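Local coordinates for protein 2-C-methyl-D-erythritol 4-phosphate cytidylyltransferase (Anaerococcus prevotii, PDB 4KT7) that probably transfers a cytidylyl group from CTP to 2-C-methyl-D-erythritol 4-phosphate, releasing diphosphate, the second step from 1-deoxy-D-xylulose 5-phosphate toward isoprenoids, at residues A12-A16 with T108-V112. Residues are numbered along the deposited sequence; the frame is centred on the assembly and turned at random.
Sequences AIITA and THDGV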
ATOM      1  N   ALA A  12       8.107  21.890  14.553  1.00 19.31           N
ATOM      2  CA  ALA A  12       7.522  21.053  13.504  1.00 17.59           C
ATOM      3  C   ALA A  12       7.791  21.690  12.156  1.00 22.88           C
ATOM      4  O   ALA A  12       7.674  22.914  12.004  1.00 21.09           O
ATOM      5  CB  ALA A  12       6.027  20.851  13.716  1.00 19.47           C
ATOM      6  N   ILE A  13       8.182  20.849  11.201  1.00 16.24           N
ATOM      7  CA  ILE A  13       8.419  21.247   9.829  1.00 15.54           C
ATOM      8  C   ILE A  13       7.352  20.565   8.970  1.00 17.11           C
ATOM      9  O   ILE A  13       7.327  19.339   8.879  1.00 21.07           O
ATOM     10  CB  ILE A  13       9.824  20.773   9.365  1.00 14.59           C
ATOM     11  CG1 ILE A  13      10.920  21.505  10.146  1.00 17.39           C
ATOM     12  CG2 ILE A  13      10.012  20.994   7.875  1.00 16.99           C
ATOM     13  CD1 ILE A  13      12.341  21.033   9.811  1.00 17.14           C
ATOM     14  N   ILE A  14       6.460  21.357   8.368  1.00 17.53           N
ATOM     15  CA  ILE A  14       5.408  20.844   7.487  1.00 24.13           C
ATOM     16  C   ILE A  14       5.818  21.114   6.042  1.00 29.07           C
ATOM     17  O   ILE A  14       5.924  22.277   5.629  1.00 28.13           O
ATOM     18  CB  ILE A  14       4.077  21.589   7.698  1.00 31.16           C
ATOM     19  CG1 ILE A  14       3.628  21.553   9.167  1.00 35.80           C
ATOM     20  CG2 ILE A  14       3.008  21.005   6.792  1.00 22.60           C
ATOM     21  CD1 ILE A  14       3.328  20.167   9.679  1.00 36.25           C
ATOM     22  N   THR A  15       6.062  20.072   5.256  1.00 23.02           N
ATOM     23  CA  THR A  15       6.500  20.321   3.891  1.00 25.28           C
ATOM     24  C   THR A  15       5.326  20.456   2.934  1.00 32.18           C
ATOM     25  O   THR A  15       4.526  19.521   2.766  1.00 38.99           O
ATOM     26  CB  THR A  15       7.505  19.258   3.389  1.00 34.02           C
ATOM     27  OG1 THR A  15       6.921  17.958   3.504  1.00 31.33           O
ATOM     28  CG2 THR A  15       8.802  19.314   4.207  1.00 39.25           C
ATOM     29  N   ALA A  16       5.223  21.628   2.308  1.00 29.31           N
ATOM     30  CA  ALA A  16       4.251  21.852   1.244  1.00 23.36           C
ATOM     31  C   ALA A  16       4.920  22.417  -0.024  1.00 32.73           C
ATOM     32  O   ALA A  16       4.332  23.230  -0.742  1.00 35.41           O
ATOM     33  CB  ALA A  16       3.129  22.780   1.730  1.00 26.93           C
ATOM     34  N   THR A 108       8.605  16.184  11.631  1.00 21.45           N
ATOM     35  CA  THR A 108       8.367  16.548  10.239  1.00 19.86           C
ATOM     36  C   THR A 108       7.048  15.924   9.822  1.00 22.78           C
ATOM     37  O   THR A 108       6.682  14.875  10.343  1.00 22.16           O
ATOM     38  CB  THR A 108       9.487  16.032   9.327  1.00 21.23           C
ATOM     39  OG1 THR A 108       9.532  14.591   9.390  1.00 23.63           O
ATOM     40  CG2 THR A 108      10.816  16.577   9.801  1.00 18.76           C
ATOM     41  N   HIS A 109       6.332  16.549   8.892  1.00 18.10           N
ATOM     42  CA  HIS A 109       5.075  15.965   8.412  1.00 18.35           C
ATOM     43  C   HIS A 109       4.745  16.515   7.037  1.00 24.04           C
ATOM     44  O   HIS A 109       5.021  17.696   6.763  1.00 26.36           O
ATOM     45  CB  HIS A 109       3.932  16.270   9.378  1.00 16.45           C
ATOM     46  CG  HIS A 109       2.612  15.670   8.979  1.00 19.32           C
ATOM     47  ND1 HIS A 109       2.336  14.318   9.120  1.00 18.82           N
ATOM     48  CD2 HIS A 109       1.497  16.232   8.470  1.00 18.69           C
ATOM     49  CE1 HIS A 109       1.093  14.091   8.725  1.00 22.61           C
ATOM     50  NE2 HIS A 109       0.560  15.226   8.323  1.00 19.86           N
ATOM     51  N   ASP A 110       4.154  15.668   6.185  1.00 21.27           N
ATOM     52  CA  ASP A 110       3.777  16.068   4.827  1.00 18.69           C
ATOM     53  C   ASP A 110       2.548  16.954   4.870  1.00 24.58           C
ATOM     54  O   ASP A 110       1.502  16.556   5.405  1.00 28.71           O
ATOM     55  CB  ASP A 110       3.424  14.849   3.949  1.00 23.53           C
ATOM     56  CG  ASP A 110       4.587  13.887   3.752  1.00 34.15           C
ATOM     57  OD1 ASP A 110       5.761  14.327   3.837  1.00 36.39           O
ATOM     58  OD2 ASP A 110       4.319  12.682   3.496  1.00 35.61           O
ATOM     59  N   GLY A 111       2.643  18.136   4.274  1.00 21.11           N
ATOM     60  CA  GLY A 111       1.483  18.991   4.150  1.00 20.94           C
ATOM     61  C   GLY A 111       0.288  18.324   3.476  1.00 27.74           C
ATOM     62  O   GLY A 111      -0.863  18.682   3.761  1.00 28.27           O
ATOM     63  N   VAL A 112       0.536  17.359   2.590  1.00 26.43           N
ATOM     64  CA  VAL A 112      -0.573  16.688   1.907  1.00 29.02           C
ATOM     65  C   VAL A 112      -1.067  15.405   2.588  1.00 30.28           C
ATOM     66  O   VAL A 112      -1.659  14.547   1.923  1.00 26.67           O
ATOM     67  CB  VAL A 112      -0.263  16.401   0.413  1.00 32.82           C
ATOM     68  CG1 VAL A 112      -0.083  17.711  -0.359  1.00 40.49           C
ATOM     69  CG2 VAL A 112       0.968  15.517   0.274  1.00 24.62           C
TER
HETATM   70  O   HOH W   1       7.488  15.399   5.555  1.00 29.03           O
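I13, I14 and T15 pair in parallel with T108, H109 and D110, the strand axes 4.8 Å apart at closest approach and inclined by 24°. H109 is hydrogen-bonded to the two residues flanking I14: its N donates to I13 O (3.0 Å), and its O accepts from T15 N (3.0 Å). Beyond D110 the chain leaves the strand, yet G111 N still reaches T15 O at 2.8 Å, approaching from above the carbonyl plane, 38° out of it.

On one face of the sheet, I14 and H109 run side by side. I14 CD1 rests on H109 CB at 4.0 Å, while its other branch, CG2, set anti to the backbone N, packs against G111 CA (3.7 Å), where the turning chain brings bare backbone up to the isoleucine. The imidazole itself extends past this contact: NE2 is hydrogen-bonded to R113 O, and the ring meets F121 edge-to-face. Helix 39-48 lies over this face, with L40 and V47 against I14.

I13, T108, T15 and D110 occupy the other face. T15 OG1 and D110 OD1 stand 3.8 Å apart, and a water spans them, donating to OD1 at 2.7 Å, with a weak hydrogen bond between it and T15 OG1. D110 OD2 forms a salt bridge with R113, so each carboxylate oxygen has its own partner.

Strand 10-16 sits between strands 55-60 and 105-110, all three parallel, in the Rossmann-like sheet of the GT-A nucleotidyltransferase fold; as in other IspD enzymes, the C-terminal ends of these strands probably border the CTP site.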